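Glycoside Hydrolase (Bacteroides uniformis, PDB 5T99) probably hydrolyses galactosidic linkages in agarose-derived sugars as a family 2 glycoside hydrolase, and binds the inhibitor galacto-isofagomine in its active-site pocket. Local coordinates at residues A114-N119 against T131-D136; H61-E66 against V151-R156. One frame throughout, in Å; residues are numbered along the deposited sequence.

Contact 1. Residues A114-N119 against T131-D136; sequences AKVWIN and TGFEID
A114 opens the contact by setting its methyl group, CB, 4.2 Å from CZ of F133. This is a light touch, made by a residue too small to reach further into the layer between the strands. Two residues on, V116 takes the larger share, and its two methyl groups divide the work. V116 CG2 comes to the edge of the F133 ring, near its plane, 3.8 Å from F133 CE1. With CG1 anti to the backbone N (chi1 -177°), the other branch of V116 is directed to I135 across the layer, V116 CG1 lying 3.6 Å from I135 CD1. Both partners are thus met by a single valine. Around them, H126 and F107 stack their rings with F133, and L149 touches both V116 and I135. No hydrogen bond joins the two segments: their strand axes stay 9.2 Å apart and run nearly along each other, at 23°. Strand 114-118 belongs to one antiparallel sheet and strand 133-136 to another, and apolar side chains meet between them, the face-to-face packing of the jelly-roll beta sandwich usual for the family 2 sugar-binding domain.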
loop_
_atom_site.group_PDB
_atom_site.type_symbol
_atom_site.label_atom_id
_atom_site.label_comp_id
_atom_site.label_asym_id
_atom_site.label_seq_id
_atom_site.Cartn_x
_atom_site.Cartn_y
_atom_site.Cartn_z
ATOM N N ALA A 114 11.406 1.206 -19.443
ATOM C CA ALA A 114 12.811 1.392 -19.135
ATOM C C ALA A 114 13.710 0.798 -20.216
ATOM O O ALA A 114 13.436 -0.285 -20.747
ATOM C CB ALA A 114 13.150 0.785 -17.781
ATOM N N LYS A 115 14.768 1.538 -20.541
ATOM C CA LYS A 115 15.944 0.995 -21.211
ATOM C C LYS A 115 17.153 1.267 -20.305
ATOM O O LYS A 115 17.213 2.324 -19.668
ATOM C CB LYS A 115 16.139 1.659 -22.567
ATOM C CG LYS A 115 15.070 1.324 -23.597
ATOM C CD LYS A 115 15.525 1.751 -24.986
ATOM C CE LYS A 115 14.514 1.408 -26.066
ATOM N NZ LYS A 115 13.367 2.351 -26.038
ATOM N N VAL A 116 18.094 0.321 -20.238
ATOM C CA VAL A 116 19.277 0.463 -19.379
ATOM C C VAL A 116 20.562 0.145 -20.139
ATOM O O VAL A 116 20.622 -0.837 -20.885
ATOM C CB VAL A 116 19.189 -0.416 -18.102
ATOM C CG1 VAL A 116 20.392 -0.181 -17.190
ATOM C CG2 VAL A 116 17.890 -0.137 -17.350
ATOM N N TRP A 117 21.576 0.990 -19.929
ATOM C CA TRP A 117 22.903 0.845 -20.543
ATOM C C TRP A 117 23.994 0.849 -19.473
ATOM O O TRP A 117 23.891 1.572 -18.488
ATOM C CB TRP A 117 23.195 2.004 -21.509
ATOM C CG TRP A 117 22.303 2.091 -22.715
ATOM C CD1 TRP A 117 22.547 1.575 -23.959
ATOM C CD2 TRP A 117 21.040 2.757 -22.799
ATOM N NE1 TRP A 117 21.508 1.871 -24.809
ATOM C CE2 TRP A 117 20.573 2.605 -24.123
ATOM C CE3 TRP A 117 20.256 3.471 -21.883
ATOM C CZ2 TRP A 117 19.347 3.140 -24.552
ATOM C CZ3 TRP A 117 19.044 4.010 -22.312
ATOM C CH2 TRP A 117 18.600 3.838 -23.632
ATOM N N ILE A 118 25.041 0.058 -19.690
ATOM C CA ILE A 118 26.271 0.131 -18.877
ATOM C C ILE A 118 27.456 0.393 -19.827
ATOM O O ILE A 118 27.706 -0.377 -20.769
ATOM C CB ILE A 118 26.487 -1.118 -17.964
ATOM C CG1 ILE A 118 27.740 -0.967 -17.086
ATOM C CG2 ILE A 118 26.599 -2.402 -18.763
ATOM C CD1 ILE A 118 27.622 0.081 -16.007
ATOM N N ASN A 119 28.153 1.504 -19.588
ATOM C CA ASN A 119 29.259 1.943 -20.447
ATOM C C ASN A 119 28.897 1.951 -21.948
ATOM O O ASN A 119 29.687 1.512 -22.796
ATOM C CB ASN A 119 30.500 1.091 -20.163
ATOM C CG ASN A 119 30.973 1.230 -18.730
ATOM O OD1 ASN A 119 30.866 2.304 -18.143
ATOM N ND2 ASN A 119 31.498 0.143 -18.157
ATOM N N THR A 131 6.735 -4.428 -11.849
ATOM C CA THR A 131 7.626 -5.561 -11.615
ATOM C C THR A 131 9.059 -5.081 -11.644
ATOM O O THR A 131 9.403 -4.132 -12.370
ATOM C CB THR A 131 7.441 -6.683 -12.657
ATOM O OG1 THR A 131 7.427 -6.136 -13.977
ATOM C CG2 THR A 131 6.130 -7.410 -12.416
ATOM N N GLY A 132 9.900 -5.723 -10.845
ATOM C CA GLY A 132 11.312 -5.383 -10.801
ATOM C C GLY A 132 12.061 -6.123 -11.879
ATOM O O GLY A 132 11.513 -7.034 -12.510
ATOM N N PHE A 133 13.306 -5.715 -12.105
ATOM C CA PHE A 133 14.200 -6.383 -13.053
ATOM C C PHE A 133 15.655 -6.244 -12.606
ATOM O O PHE A 133 15.990 -5.443 -11.728
ATOM C CB PHE A 133 14.001 -5.845 -14.487
ATOM C CG PHE A 133 14.338 -4.382 -14.654
ATOM C CD1 PHE A 133 15.599 -3.990 -15.105
ATOM C CD2 PHE A 133 13.395 -3.399 -14.361
ATOM C CE1 PHE A 133 15.911 -2.647 -15.263
ATOM C CE2 PHE A 133 13.702 -2.058 -14.515
ATOM C CZ PHE A 133 14.960 -1.680 -14.969
ATOM N N GLU A 134 16.510 -7.029 -13.234
ATOM C CA GLU A 134 17.919 -7.148 -12.860
ATOM C C GLU A 134 18.793 -7.065 -14.105
ATOM O O GLU A 134 18.456 -7.659 -15.108
ATOM C CB GLU A 134 18.124 -8.500 -12.185
ATOM C CG GLU A 134 19.432 -8.601 -11.451
ATOM C CD GLU A 134 19.551 -9.867 -10.629
ATOM O OE1 GLU A 134 19.619 -10.967 -11.234
ATOM O OE2 GLU A 134 19.615 -9.739 -9.381
ATOM N N ILE A 135 19.902 -6.337 -14.042
ATOM C CA ILE A 135 20.883 -6.332 -15.134
ATOM C C ILE A 135 22.194 -6.925 -14.620
ATOM O O ILE A 135 22.587 -6.667 -13.481
ATOM C CB ILE A 135 21.117 -4.920 -15.721
ATOM C CG1 ILE A 135 22.001 -4.079 -14.787
ATOM C CG2 ILE A 135 19.787 -4.230 -16.001
ATOM C CD1 ILE A 135 22.225 -2.653 -15.235
ATOM N N ASP A 136 22.859 -7.718 -15.450
ATOM C CA ASP A 136 24.176 -8.251 -15.114
ATOM C C ASP A 136 25.224 -7.386 -15.807
ATOM O O ASP A 136 25.334 -7.400 -17.036
ATOM C CB ASP A 136 24.283 -9.719 -15.541
ATOM C CG ASP A 136 25.494 -10.415 -14.949
ATOM O OD1 ASP A 136 26.525 -9.753 -14.731
ATOM O OD2 ASP A 136 25.431 -11.637 -14.709
#

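Contact 2. Residues H61-E66 against V151-R156; sequences HDWAIE and VQLTPR
Backbone geometry keeps these segments well apart: W63 and L153, whose CA atoms make the nearest pair, are 11.3 Å from each other, and no hydrogen bond crosses. V151-L153 finish strand 146-153, and T154-R156 continue as loop. On the other side D62-A64 form an Asx turn, in which OD1 of D62 accepts from N of A64 at 3.2 Å. That donor approaches from above the carboxylate plane, 59° out of it. The same carboxylate has further partners: D62 OD1 also accepts from A166 N, while D62 OD2 bonds to Y163 OH and to N of A323, a residue of the TIM-barrel domain.

One large side chain spans the gap. With chi1 at 87°, the indole of W63 is swung so that its six-membered ring is carried toward P155 and L153, and the far side of that ring does the touching. W63 CH2 lies 3.9 Å from P155 CG, and W63 CZ2 is 4.0 Å from that same carbon, so the tip of the pyrrolidine meets two neighbouring ring atoms obliquely. One atom further round, W63 CZ3 comes 4.2 Å from L153 CD1, again at a slant. An alanine in place of W63 would remove the indole and would probably open a gap beside L153 and P155, leaving both without their apolar partner from this loop. Y88 and A166 also touch W63. The arrangement is apolar packing within the sugar-binding domain of a family 2 glycoside hydrolase: the loop between strands 55-57 and 86-93 rests, through W63, on L153 at the end of strand 146-153 and on P155 just beyond it.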
loop_
_atom_site.group_PDB
_atom_site.type_symbol
_atom_site.label_atom_id
_atom_site.label_comp_id
_atom_site.label_asym_id
_atom_site.label_seq_id
_atom_site.Cartn_x
_atom_site.Cartn_y
_atom_site.Cartn_z
ATOM N N HIS A 61 12.836 8.066 -6.611
ATOM C CA HIS A 61 12.453 9.377 -7.164
ATOM C C HIS A 61 11.226 9.281 -8.087
ATOM O O HIS A 61 11.209 8.494 -9.047
ATOM C CB HIS A 61 13.656 9.957 -7.934
ATOM C CG HIS A 61 13.373 11.236 -8.666
ATOM N ND1 HIS A 61 12.981 12.395 -8.029
ATOM C CD2 HIS A 61 13.476 11.548 -9.978
ATOM C CE1 HIS A 61 12.832 13.356 -8.921
ATOM N NE2 HIS A 61 13.120 12.866 -10.113
ATOM N N ASP A 62 10.215 10.085 -7.774
ATOM C CA ASP A 62 9.046 10.303 -8.625
ATOM C C ASP A 62 9.155 11.735 -9.139
ATOM O O ASP A 62 8.947 12.675 -8.369
ATOM C CB ASP A 62 7.784 10.127 -7.767
ATOM C CG ASP A 62 6.473 10.292 -8.543
ATOM O OD1 ASP A 62 6.474 10.321 -9.806
ATOM O OD2 ASP A 62 5.427 10.370 -7.844
ATOM N N TRP A 63 9.505 11.928 -10.414
ATOM C CA TRP A 63 9.547 13.295 -10.967
ATOM C C TRP A 63 8.153 13.900 -11.191
ATOM O O TRP A 63 8.029 15.113 -11.244
ATOM C CB TRP A 63 10.412 13.393 -12.235
ATOM C CG TRP A 63 9.730 13.085 -13.550
ATOM C CD1 TRP A 63 8.724 13.798 -14.153
ATOM C CD2 TRP A 63 10.035 12.002 -14.434
ATOM N NE1 TRP A 63 8.387 13.215 -15.344
ATOM C CE2 TRP A 63 9.173 12.115 -15.547
ATOM C CE3 TRP A 63 10.953 10.947 -14.395
ATOM C CZ2 TRP A 63 9.202 11.214 -16.614
ATOM C CZ3 TRP A 63 10.987 10.049 -15.457
ATOM C CH2 TRP A 63 10.118 10.194 -16.556
ATOM N N ALA A 64 7.119 13.060 -11.317
ATOM C CA ALA A 64 5.774 13.532 -11.680
ATOM C C ALA A 64 5.047 14.287 -10.575
ATOM O O ALA A 64 4.109 15.023 -10.860
ATOM C CB ALA A 64 4.910 12.376 -12.168
ATOM N N ILE A 65 5.459 14.093 -9.324
ATOM C CA ILE A 65 4.849 14.782 -8.175
ATOM C C ILE A 65 5.326 16.241 -8.011
ATOM O O ILE A 65 4.771 16.979 -7.204
ATOM C CB ILE A 65 5.102 13.966 -6.872
ATOM C CG1 ILE A 65 4.132 14.338 -5.737
ATOM C CG2 ILE A 65 6.552 14.100 -6.405
ATOM C CD1 ILE A 65 2.668 14.130 -6.057
ATOM N N GLU A 66 6.328 16.656 -8.791
ATOM C CA GLU A 66 6.982 17.966 -8.649
ATOM C C GLU A 66 6.437 19.099 -9.547
ATOM O O GLU A 66 6.443 20.250 -9.121
ATOM C CB GLU A 66 8.486 17.809 -8.937
ATOM C CG GLU A 66 9.198 16.786 -8.056
ATOM C CD GLU A 66 10.631 16.498 -8.476
ATOM O OE1 GLU A 66 11.419 16.036 -7.627
ATOM O OE2 GLU A 66 10.987 16.717 -9.650
ATOM N N VAL A 151 19.894 5.022 -17.408
ATOM C CA VAL A 151 18.530 4.516 -17.491
ATOM C C VAL A 151 17.700 5.566 -18.204
ATOM O O VAL A 151 17.720 6.741 -17.820
ATOM C CB VAL A 151 17.923 4.233 -16.093
ATOM C CG1 VAL A 151 16.474 3.782 -16.203
ATOM C CG2 VAL A 151 18.741 3.176 -15.358
ATOM N N GLN A 152 16.995 5.145 -19.252
ATOM C CA GLN A 152 15.997 5.987 -19.912
ATOM C C GLN A 152 14.608 5.396 -19.677
ATOM O O GLN A 152 14.369 4.212 -19.954
ATOM C CB GLN A 152 16.259 6.088 -21.419
ATOM C CG GLN A 152 15.308 7.026 -22.164
ATOM C CD GLN A 152 15.134 6.684 -23.648
ATOM O OE1 GLN A 152 15.087 5.518 -24.041
ATOM N NE2 GLN A 152 15.004 7.713 -24.467
ATOM N N LEU A 153 13.708 6.236 -19.180
ATOM C CA LEU A 153 12.314 5.891 -19.023
ATOM C C LEU A 153 11.492 6.671 -20.048
ATOM O O LEU A 153 11.655 7.883 -20.165
ATOM C CB LEU A 153 11.867 6.242 -17.604
ATOM C CG LEU A 153 12.662 5.554 -16.489
ATOM C CD1 LEU A 153 12.236 6.096 -15.136
ATOM C CD2 LEU A 153 12.492 4.048 -16.530
ATOM N N THR A 154 10.614 5.990 -20.784
ATOM C CA THR A 154 9.736 6.666 -21.749
ATOM C C THR A 154 8.269 6.372 -21.457
ATOM O O THR A 154 7.579 5.771 -22.288
ATOM C CB THR A 154 10.104 6.331 -23.223
ATOM O OG1 THR A 154 10.156 4.916 -23.421
ATOM C CG2 THR A 154 11.459 6.929 -23.589
ATOM N N PRO A 155 7.777 6.803 -20.274
ATOM C CA PRO A 155 6.364 6.585 -19.970
ATOM C C PRO A 155 5.452 7.298 -20.967
ATOM O O PRO A 155 5.716 8.450 -21.330
ATOM C CB PRO A 155 6.198 7.183 -18.567
ATOM C CG PRO A 155 7.325 8.151 -18.433
ATOM C CD PRO A 155 8.454 7.513 -19.177
ATOM N N ARG A 156 4.400 6.602 -21.392
ATOM C CA ARG A 156 3.476 7.095 -22.406
ATOM C C ARG A 156 2.223 7.659 -21.771
ATOM O O ARG A 156 1.834 7.254 -20.677
ATOM C CB ARG A 156 3.075 5.957 -23.338
ATOM C CG ARG A 156 4.238 5.309 -24.065
ATOM C CD ARG A 156 3.724 4.315 -25.089
ATOM N NE ARG A 156 4.792 3.494 -25.660
ATOM C CZ ARG A 156 4.607 2.524 -26.556
ATOM N NH1 ARG A 156 3.383 2.243 -27.007
ATOM N NH2 ARG A 156 5.655 1.832 -27.011
#

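How the contacts relate
Contacts 1 and 2 meet in a six-stranded antiparallel sheet, where strands 114-118 and 146-153 are neighbours. The centres of the two contacts lie about 15 Å apart. A probable hydrogen bond of 2.8 Å from K115 N to Q152 O links their backbones, while A114 CB packs 3.6 Å from L153 CD2. L153 therefore stands between the sandwich interior of contact 1 and the tryptophan of contact 2. Along the chain, contact 1 is nested within the loop that contact 2 closes. None of the touching residues lines the galacto-isofagomine pocket, although R161, which does, belongs to the same sugar-binding domain.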